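Local structure of helicase of the snf2/rad54 family (1Z5Z) at residues L75-D80 against T119-M124; D80-L85 against V92-K97; I188-W193 against H218-V223. The protein is a SWI2/SNF2-family ATPase related to Rad54 that probably couples ATP hydrolysis to translocation on DNA, of which this is the C-terminal domain. One frame throughout, in Å; residues are numbered along the deposited sequence.

Contact 1 of 3, residues L75-D80 against T119-M124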
loop_
_atom_site.group_PDB
_atom_site.type_symbol
_atom_site.label_atom_id
_atom_site.label_comp_id
_atom_site.label_asym_id
_atom_site.label_seq_id
_atom_site.Cartn_x
_atom_site.Cartn_y
_atom_site.Cartn_z
ATOM N N LEU A 75 3.467 9.169 -5.761
ATOM C CA LEU A 75 4.404 8.646 -4.779
ATOM C C LEU A 75 3.873 7.328 -4.155
ATOM O O LEU A 75 4.632 6.385 -3.944
ATOM C CB LEU A 75 4.652 9.666 -3.676
ATOM C CG LEU A 75 5.247 11.024 -4.099
ATOM C CD1 LEU A 75 5.248 11.931 -2.882
ATOM C CD2 LEU A 75 6.663 10.861 -4.660
ATOM N N LYS A 76 2.573 7.266 -3.863
ATOM C CA LYS A 76 2.013 6.064 -3.286
ATOM C C LYS A 76 2.130 4.945 -4.269
ATOM O O LYS A 76 2.369 3.793 -3.889
ATOM C CB LYS A 76 0.561 6.259 -2.903
ATOM C CG LYS A 76 0.301 7.152 -1.695
ATOM C CD LYS A 76 -1.229 7.263 -1.545
ATOM C CE LYS A 76 -1.676 8.140 -0.395
ATOM N NZ LYS A 76 -3.193 8.304 -0.467
ATOM N N GLN A 77 1.986 5.258 -5.555
ATOM C CA GLN A 77 2.097 4.197 -6.541
ATOM C C GLN A 77 3.544 3.746 -6.740
ATOM O O GLN A 77 3.798 2.565 -6.891
ATOM C CB GLN A 77 1.511 4.649 -7.876
ATOM C CG GLN A 77 -0.015 4.826 -7.822
ATOM C CD GLN A 77 -0.553 5.410 -9.140
ATOM O OE1 GLN A 77 -1.229 4.728 -9.901
ATOM N NE2 GLN A 77 -0.208 6.662 -9.417
ATOM N N ILE A 78 4.472 4.699 -6.724
ATOM C CA ILE A 78 5.882 4.400 -6.907
ATOM C C ILE A 78 6.401 3.491 -5.796
ATOM O O ILE A 78 7.139 2.531 -6.076
ATOM C CB ILE A 78 6.724 5.734 -6.945
ATOM C CG1 ILE A 78 6.508 6.446 -8.304
ATOM C CG2 ILE A 78 8.192 5.458 -6.692
ATOM C CD1 ILE A 78 7.248 7.789 -8.380
ATOM N N VAL A 79 6.010 3.756 -4.551
ATOM C CA VAL A 79 6.506 2.891 -3.472
ATOM C C VAL A 79 5.903 1.494 -3.459
ATOM O O VAL A 79 6.371 0.626 -2.710
ATOM C CB VAL A 79 6.327 3.529 -2.075
ATOM C CG1 VAL A 79 7.064 4.905 -2.049
ATOM C CG2 VAL A 79 4.838 3.686 -1.751
ATOM N N ASP A 80 4.869 1.269 -4.281
ATOM C CA ASP A 80 4.237 -0.036 -4.384
ATOM C C ASP A 80 4.929 -0.795 -5.514
ATOM O O ASP A 80 5.377 -1.896 -5.329
ATOM C CB ASP A 80 2.740 0.111 -4.723
ATOM C CG ASP A 80 1.863 0.183 -3.491
ATOM O OD1 ASP A 80 2.400 0.399 -2.356
ATOM O OD2 ASP A 80 0.636 0.022 -3.664
ATOM N N THR A 119 -4.622 -3.930 -0.728
ATOM C CA THR A 119 -3.972 -2.769 -1.327
ATOM C C THR A 119 -5.083 -1.779 -1.697
ATOM O O THR A 119 -6.238 -2.173 -1.867
ATOM C CB THR A 119 -3.138 -3.105 -2.606
ATOM O OG1 THR A 119 -2.820 -1.885 -3.266
ATOM C CG2 THR A 119 -3.910 -3.978 -3.600
ATOM N N GLN A 120 -4.752 -0.494 -1.798
ATOM C CA GLN A 120 -5.766 0.521 -2.126
ATOM C C GLN A 120 -5.887 0.681 -3.635
ATOM O O GLN A 120 -6.750 1.429 -4.098
ATOM C CB GLN A 120 -5.360 1.887 -1.546
ATOM C CG GLN A 120 -4.078 2.472 -2.146
ATOM C CD GLN A 120 -3.527 3.612 -1.291
ATOM O OE1 GLN A 120 -2.708 3.401 -0.384
ATOM N NE2 GLN A 120 -3.972 4.804 -1.564
ATOM N N PHE A 121 -5.005 0.022 -4.402
ATOM C CA PHE A 121 -5.048 0.153 -5.871
ATOM C C PHE A 121 -5.444 -1.137 -6.602
ATOM O O PHE A 121 -4.795 -2.190 -6.442
ATOM C CB PHE A 121 -3.677 0.565 -6.413
ATOM C CG PHE A 121 -3.152 1.887 -5.874
ATOM C CD1 PHE A 121 -1.969 1.918 -5.157
ATOM C CD2 PHE A 121 -3.816 3.100 -6.139
ATOM C CE1 PHE A 121 -1.418 3.121 -4.691
ATOM C CE2 PHE A 121 -3.256 4.327 -5.674
ATOM C CZ PHE A 121 -2.054 4.324 -4.946
ATOM N N VAL A 122 -6.480 -1.064 -7.429
ATOM C CA VAL A 122 -6.901 -2.237 -8.166
ATOM C C VAL A 122 -5.721 -2.754 -9.000
ATOM O O VAL A 122 -5.538 -3.972 -9.135
ATOM C CB VAL A 122 -8.077 -1.926 -9.164
ATOM C CG1 VAL A 122 -8.356 -3.136 -9.982
ATOM C CG2 VAL A 122 -9.362 -1.502 -8.437
ATOM N N ASP A 123 -4.911 -1.849 -9.560
ATOM C CA ASP A 123 -3.809 -2.292 -10.403
ATOM C C ASP A 123 -2.714 -3.013 -9.643
ATOM O O ASP A 123 -2.115 -3.970 -10.157
ATOM C CB ASP A 123 -3.232 -1.114 -11.195
ATOM C CG ASP A 123 -4.210 -0.601 -12.227
ATOM O OD1 ASP A 123 -4.973 -1.447 -12.734
ATOM O OD2 ASP A 123 -4.226 0.615 -12.517
ATOM N N MET A 124 -2.446 -2.562 -8.423
ATOM C CA MET A 124 -1.442 -3.238 -7.614
ATOM C C MET A 124 -1.996 -4.626 -7.278
ATOM O O MET A 124 -1.265 -5.605 -7.292
ATOM C CB MET A 124 -1.138 -2.464 -6.325
ATOM C CG MET A 124 0.159 -3.002 -5.641
ATOM S SD MET A 124 1.629 -2.896 -6.731
ATOM C CE MET A 124 2.293 -4.536 -6.544
#
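F121 sets its ring against K76, Q77 and D80 and buries more surface than any other residue of this contact. CG of Q77 lies over one face, 3.9 Å from the centroid of the F121 ring and 26° off its normal, a CH-pi contact. The opposite face rests on CG of Q120, its own neighbour in the chain. Two more groups meet the ring edge in its plane. CB of K76 comes within 3.8 Å of F121 CZ, and D80 OD2 stands 3.6 Å from F121 CD1. The D80 carboxylate is turned nearly upright to the ring, 81° between planes, and one oxygen faces the weakly positive ring hydrogens. F121 is the N-cap residue of helix 122-136, just after strand 115-119, and the sequence here fits motif IV of Snf2-type helicases in their second RecA-like domain. An ST turn shapes the junction: F121 N donates to T119 OG1 at 3.1 Å. D80 also packs on M124, whose CG is 3.6 Å from D80 OD2, while M124 SD lies 3.8 Å from D80 CB. The M124 chain leaves its backbone with CG anti to N (chi1 -166°) and then bends, which sets the sulfur beside D80 CB. No hydrogen bond joins the two segments, and the polar ends find partners elsewhere. D80 OD1 forms a salt bridge with K97, and T119 OG1 bonds D191. K76 runs extended past Q120 to a salt bridge with D249.

Contact 2 of 3, residues D80-L85 against V92-K97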
loop_
_atom_site.group_PDB
_atom_site.type_symbol
_atom_site.label_atom_id
_atom_site.label_comp_id
_atom_site.label_asym_id
_atom_site.label_seq_id
_atom_site.Cartn_x
_atom_site.Cartn_y
_atom_site.Cartn_z
ATOM N N ASP A 80 4.869 1.269 -4.281
ATOM C CA ASP A 80 4.237 -0.036 -4.384
ATOM C C ASP A 80 4.929 -0.795 -5.514
ATOM O O ASP A 80 5.377 -1.896 -5.329
ATOM C CB ASP A 80 2.740 0.111 -4.723
ATOM C CG ASP A 80 1.863 0.183 -3.491
ATOM O OD1 ASP A 80 2.400 0.399 -2.356
ATOM O OD2 ASP A 80 0.636 0.022 -3.664
ATOM N N HIS A 81 4.975 -0.204 -6.709
ATOM C CA HIS A 81 5.604 -0.867 -7.845
ATOM C C HIS A 81 5.753 0.077 -9.029
ATOM O O HIS A 81 4.767 0.645 -9.529
ATOM C CB HIS A 81 4.783 -2.073 -8.272
ATOM C CG HIS A 81 5.545 -3.051 -9.112
ATOM N ND1 HIS A 81 6.128 -2.712 -10.318
ATOM C CD2 HIS A 81 5.855 -4.354 -8.894
ATOM C CE1 HIS A 81 6.767 -3.761 -10.803
ATOM N NE2 HIS A 81 6.615 -4.771 -9.957
ATOM N N PRO A 82 6.988 0.242 -9.521
ATOM C CA PRO A 82 7.199 1.141 -10.649
ATOM C C PRO A 82 6.315 0.875 -11.874
ATOM O O PRO A 82 6.019 1.798 -12.626
ATOM C CB PRO A 82 8.691 0.982 -10.944
ATOM C CG PRO A 82 9.037 -0.353 -10.394
ATOM C CD PRO A 82 8.254 -0.388 -9.108
ATOM N N ALA A 83 5.865 -0.355 -12.070
ATOM C CA ALA A 83 5.024 -0.647 -13.255
ATOM C C ALA A 83 3.644 0.049 -13.266
ATOM O O ALA A 83 2.999 0.169 -14.327
ATOM C CB ALA A 83 4.833 -2.140 -13.396
ATOM N N LEU A 84 3.169 0.491 -12.099
ATOM C CA LEU A 84 1.856 1.169 -12.056
ATOM C C LEU A 84 1.912 2.497 -12.854
ATOM O O LEU A 84 0.893 2.996 -13.301
ATOM C CB LEU A 84 1.458 1.478 -10.600
ATOM C CG LEU A 84 1.227 0.280 -9.675
ATOM C CD1 LEU A 84 1.232 0.723 -8.224
ATOM C CD2 LEU A 84 -0.111 -0.385 -10.038
ATOM N N LEU A 85 3.119 3.057 -12.986
ATOM C CA LEU A 85 3.365 4.317 -13.677
ATOM C C LEU A 85 4.204 4.198 -14.953
ATOM O O LEU A 85 4.083 5.022 -15.851
ATOM C CB LEU A 85 4.092 5.293 -12.747
ATOM C CG LEU A 85 3.274 6.004 -11.684
ATOM C CD1 LEU A 85 4.107 7.112 -11.099
ATOM C CD2 LEU A 85 2.003 6.591 -12.315
ATOM N N VAL A 92 9.021 -9.145 -9.198
ATOM C CA VAL A 92 9.237 -8.968 -7.768
ATOM C C VAL A 92 10.369 -7.976 -7.612
ATOM O O VAL A 92 10.319 -7.021 -6.839
ATOM C CB VAL A 92 9.693 -10.289 -7.096
ATOM C CG1 VAL A 92 10.092 -10.020 -5.629
ATOM C CG2 VAL A 92 8.589 -11.321 -7.188
ATOM N N ARG A 93 11.405 -8.244 -8.394
ATOM C CA ARG A 93 12.660 -7.476 -8.434
ATOM C C ARG A 93 12.560 -5.958 -8.470
ATOM O O ARG A 93 13.404 -5.261 -7.899
ATOM C CB ARG A 93 13.517 -7.929 -9.647
ATOM C CG ARG A 93 14.739 -7.054 -9.987
ATOM C CD ARG A 93 15.525 -7.581 -11.141
ATOM N NE ARG A 93 14.759 -8.437 -12.067
ATOM C CZ ARG A 93 15.104 -8.665 -13.328
ATOM N NH1 ARG A 93 14.356 -9.421 -14.063
ATOM N NH2 ARG A 93 16.068 -7.984 -13.904
ATOM N N ARG A 94 11.542 -5.431 -9.132
ATOM C CA ARG A 94 11.391 -3.983 -9.233
ATOM C C ARG A 94 10.762 -3.318 -7.998
ATOM O O ARG A 94 10.740 -2.087 -7.883
ATOM C CB ARG A 94 10.575 -3.662 -10.475
ATOM C CG ARG A 94 11.232 -4.203 -11.759
ATOM C CD ARG A 94 10.391 -3.834 -12.973
ATOM N NE ARG A 94 10.332 -2.393 -13.154
ATOM C CZ ARG A 94 9.520 -1.793 -14.018
ATOM N NH1 ARG A 94 9.532 -0.471 -14.138
ATOM N NH2 ARG A 94 8.690 -2.523 -14.744
ATOM N N SER A 95 10.301 -4.125 -7.053
ATOM C CA SER A 95 9.652 -3.564 -5.874
ATOM C C SER A 95 10.176 -4.017 -4.485
ATOM O O SER A 95 10.074 -5.169 -4.125
ATOM C CB SER A 95 8.114 -3.818 -5.998
ATOM O OG SER A 95 7.464 -3.689 -4.727
ATOM N N GLY A 96 10.716 -3.086 -3.705
ATOM C CA GLY A 96 11.160 -3.433 -2.357
ATOM C C GLY A 96 10.073 -4.181 -1.590
ATOM O O GLY A 96 10.379 -5.168 -0.916
ATOM N N LYS A 97 8.809 -3.724 -1.707
ATOM C CA LYS A 97 7.654 -4.351 -1.043
ATOM C C LYS A 97 7.341 -5.750 -1.549
ATOM O O LYS A 97 7.065 -6.655 -0.765
ATOM C CB LYS A 97 6.374 -3.480 -1.206
ATOM C CG LYS A 97 6.336 -2.236 -0.319
ATOM C CD LYS A 97 4.919 -1.627 -0.294
ATOM C CE LYS A 97 4.896 -0.326 0.462
ATOM N NZ LYS A 97 3.588 0.342 0.317
#
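S95 and K97 hold D80 at two points, the backbone carbonyl and the carboxylate. S95 OG donates to D80 O at 2.8 Å, with the donor tilted 27° from the carbonyl plane. The hydroxyl sits anti to its own backbone N (chi1 162°), and the same oxygen also caps M98 N as the N-cap of helix 96-110. K97 reaches out fully extended, and its NZ makes a salt bridge of 2.9 Å with D80 OD1. The same ammonium also forms a salt bridge with E227 and bonds the carbonyl of F190. Next along, P82 lies close against R94: its CD is 3.3 Å from R94 O, and its CG is 3.6 Å from R94 CB. H81 fills the middle. Its CD2 meets S95 CB at 3.7 Å and its CE1 meets R94 CB at 3.8 Å. ND1 accepts from A83 N at 2.9 Å, in the ring plane, a capping bond at the turn into helix 83-86, and NE2 bonds S91 O. Replacing H81 with an alanine would probably leave A83 N and S91 O without these mates and open a gap beside S95 and R94. The packing is looser toward solvent, where R94 and A83 are partly exposed. There A83 CB is only brushed, 4.1 Å from R94 NH2. The guanidinium is held instead by E40 and by the carbonyls of G87 and E89. The contact thus joins the start of helix 83-86 to that of helix 96-110. Helix 39-55 packs on P82 and S95, and M124 of helix 122-136 covers D80 and H81.

Contact 3 of 3, residues I188-W193 against H218-V223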
loop_
_atom_site.group_PDB
_atom_site.type_symbol
_atom_site.label_atom_id
_atom_site.label_comp_id
_atom_site.label_asym_id
_atom_site.label_seq_id
_atom_site.Cartn_x
_atom_site.Cartn_y
_atom_site.Cartn_z
ATOM N N ILE A 188 -1.359 -9.240 5.115
ATOM C CA ILE A 188 -0.334 -8.287 4.687
ATOM C C ILE A 188 -1.036 -7.012 4.178
ATOM O O ILE A 188 -1.826 -7.065 3.195
ATOM C CB ILE A 188 0.502 -8.832 3.511
ATOM C CG1 ILE A 188 1.318 -10.046 3.973
ATOM C CG2 ILE A 188 1.445 -7.737 2.952
ATOM C CD1 ILE A 188 2.140 -10.708 2.839
ATOM N N HIS A 189 -0.793 -5.884 4.841
ATOM C CA HIS A 189 -1.356 -4.620 4.376
ATOM C C HIS A 189 -0.261 -4.016 3.488
ATOM O O HIS A 189 0.707 -3.438 3.956
ATOM C CB HIS A 189 -1.761 -3.757 5.563
ATOM C CG HIS A 189 -2.913 -4.339 6.330
ATOM N ND1 HIS A 189 -4.161 -4.522 5.768
ATOM C CD2 HIS A 189 -2.983 -4.856 7.580
ATOM C CE1 HIS A 189 -4.949 -5.128 6.642
ATOM N NE2 HIS A 189 -4.257 -5.339 7.749
ATOM N N PHE A 190 -0.409 -4.218 2.183
ATOM C CA PHE A 190 0.595 -3.786 1.204
ATOM C C PHE A 190 0.854 -2.294 1.187
ATOM O O PHE A 190 1.981 -1.845 0.949
ATOM C CB PHE A 190 0.175 -4.262 -0.174
ATOM C CG PHE A 190 1.301 -4.345 -1.147
ATOM C CD1 PHE A 190 2.105 -5.490 -1.189
ATOM C CD2 PHE A 190 1.571 -3.305 -2.012
ATOM C CE1 PHE A 190 3.152 -5.602 -2.086
ATOM C CE2 PHE A 190 2.637 -3.391 -2.928
ATOM C CZ PHE A 190 3.427 -4.542 -2.973
ATOM N N ASP A 191 -0.200 -1.509 1.418
ATOM C CA ASP A 191 -0.058 -0.053 1.488
ATOM C C ASP A 191 -1.180 0.436 2.410
ATOM O O ASP A 191 -2.061 -0.350 2.785
ATOM C CB ASP A 191 -0.117 0.603 0.089
ATOM C CG ASP A 191 -1.288 0.131 -0.721
ATOM O OD1 ASP A 191 -1.074 -0.346 -1.857
ATOM O OD2 ASP A 191 -2.434 0.239 -0.218
ATOM N N ARG A 192 -1.127 1.707 2.781
ATOM C CA ARG A 192 -2.075 2.277 3.719
ATOM C C ARG A 192 -3.443 2.527 3.128
ATOM O O ARG A 192 -3.763 3.647 2.809
ATOM C CB ARG A 192 -1.503 3.580 4.305
ATOM C CG ARG A 192 -1.941 3.774 5.769
ATOM C CD ARG A 192 -1.470 5.063 6.410
ATOM N NE ARG A 192 -1.515 4.912 7.866
ATOM C CZ ARG A 192 -0.501 4.475 8.618
ATOM N NH1 ARG A 192 -0.660 4.370 9.927
ATOM N NH2 ARG A 192 0.680 4.170 8.082
ATOM N N TRP A 193 -4.247 1.474 2.988
ATOM C CA TRP A 193 -5.588 1.581 2.376
ATOM C C TRP A 193 -6.698 1.913 3.376
ATOM O O TRP A 193 -7.794 2.354 3.006
ATOM C CB TRP A 193 -5.972 0.243 1.748
ATOM C CG TRP A 193 -6.074 -0.894 2.768
ATOM C CD1 TRP A 193 -5.067 -1.710 3.187
ATOM C CD2 TRP A 193 -7.246 -1.297 3.504
ATOM N NE1 TRP A 193 -5.523 -2.585 4.130
ATOM C CE2 TRP A 193 -6.858 -2.359 4.350
ATOM C CE3 TRP A 193 -8.589 -0.854 3.533
ATOM C CZ2 TRP A 193 -7.760 -3.007 5.218
ATOM C CZ3 TRP A 193 -9.490 -1.493 4.401
ATOM C CH2 TRP A 193 -9.070 -2.555 5.231
ATOM N N HIS A 218 0.919 -7.859 9.099
ATOM C CA HIS A 218 2.120 -7.169 8.616
ATOM C C HIS A 218 1.782 -5.864 7.873
ATOM O O HIS A 218 0.964 -5.848 6.939
ATOM C CB HIS A 218 2.940 -8.037 7.645
ATOM C CG HIS A 218 3.486 -9.296 8.238
ATOM N ND1 HIS A 218 3.054 -10.551 7.853
ATOM C CD2 HIS A 218 4.474 -9.503 9.143
ATOM C CE1 HIS A 218 3.757 -11.470 8.488
ATOM N NE2 HIS A 218 4.627 -10.861 9.277
ATOM N N LYS A 219 2.419 -4.769 8.244
ATOM C CA LYS A 219 2.161 -3.507 7.538
ATOM C C LYS A 219 3.419 -3.139 6.803
ATOM O O LYS A 219 4.424 -2.833 7.439
ATOM C CB LYS A 219 1.810 -2.366 8.494
ATOM C CG LYS A 219 0.465 -2.489 9.134
ATOM C CD LYS A 219 0.339 -1.485 10.295
ATOM C CE LYS A 219 0.741 -0.083 9.867
ATOM N NZ LYS A 219 1.516 0.636 10.920
ATOM N N LEU A 220 3.375 -3.158 5.469
ATOM C CA LEU A 220 4.550 -2.821 4.710
ATOM C C LEU A 220 4.751 -1.304 4.730
ATOM O O LEU A 220 3.804 -0.546 4.490
ATOM C CB LEU A 220 4.409 -3.332 3.270
ATOM C CG LEU A 220 4.135 -4.851 3.130
ATOM C CD1 LEU A 220 4.420 -5.260 1.704
ATOM C CD2 LEU A 220 5.009 -5.685 4.074
ATOM N N ILE A 221 5.977 -0.859 4.984
ATOM C CA ILE A 221 6.279 0.581 5.025
ATOM C C ILE A 221 7.546 0.900 4.271
ATOM O O ILE A 221 8.594 0.312 4.564
ATOM C CB ILE A 221 6.457 1.063 6.474
ATOM C CG1 ILE A 221 5.124 0.966 7.221
ATOM C CG2 ILE A 221 6.949 2.521 6.495
ATOM C CD1 ILE A 221 5.244 1.416 8.679
ATOM N N SER A 222 7.472 1.794 3.286
ATOM C CA SER A 222 8.664 2.165 2.527
ATOM C C SER A 222 9.629 3.073 3.309
ATOM O O SER A 222 9.297 4.208 3.697
ATOM C CB SER A 222 8.275 2.804 1.194
ATOM O OG SER A 222 7.739 1.783 0.375
ATOM N N VAL A 223 10.828 2.536 3.557
ATOM C CA VAL A 223 11.854 3.236 4.331
ATOM C C VAL A 223 12.192 4.590 3.768
ATOM O O VAL A 223 12.479 4.730 2.579
ATOM C CB VAL A 223 13.167 2.382 4.452
ATOM C CG1 VAL A 223 14.271 3.210 5.136
ATOM C CG2 VAL A 223 12.876 1.094 5.275
HETATM O O HOH W 1 1.029 -0.462 4.709
#
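I188 pairs with H218 and H189 with K219 in parallel register, and H189 N donates to H218 O at 2.7 Å while L220 N donates to H189 O at 3.1 Å. The strands then part. A water donates to both H189 O and L220 O, so H189 O is gripped twice. Strand 186-189 lies in the middle of the parallel sheet of a RecA-like helicase domain, with 216-222 next to it toward strand 29-35. On one side, L220 wedges between I188 and F190. Its CG touches I188 CG2 at 3.9 Å, and its CD1 meets F190 CD1 at 3.7 Å. F190 has CG anti to the backbone N (chi1 -158°), which sends its ring toward helix 96-110. H189 points to the other face of the sheet, where its ND1 accepts from W193 NE1 at 2.9 Å, a bond 32° out of the imidazole plane that probably helps fix the turn after the strand. H218 ND1 is buried without a partner. R192 NH1 and K219 NZ approach to 4.4 Å, yet both side chains make salt bridges with D231 of helix 226-236. K219 NZ also bonds N32 of strand 29-35. The shared carboxylate probably offsets their like charges and ties both to that helix.

From the N terminus, helix 61-78 runs into D80, the residue contacts 1 and 2 share. The chain then forms helix 83-86 and turns back to the start of helix 96-110, where contact 2 closes a short loop. It goes on through strand 115-119 to the head of helix 122-136, and contact 1 closes a longer loop with contact 2 nested inside it. Contact 3 follows in series, joining strands 186-189 and 216-222. The three meet at D80, whose OD2 lies 2.5 Å from D191 OD1 of contact 3, a close pair of carboxylates. Together they tie helices 61-78, 83-86, 96-110 and 122-136 to strands 115-119, 186-189 and 216-222.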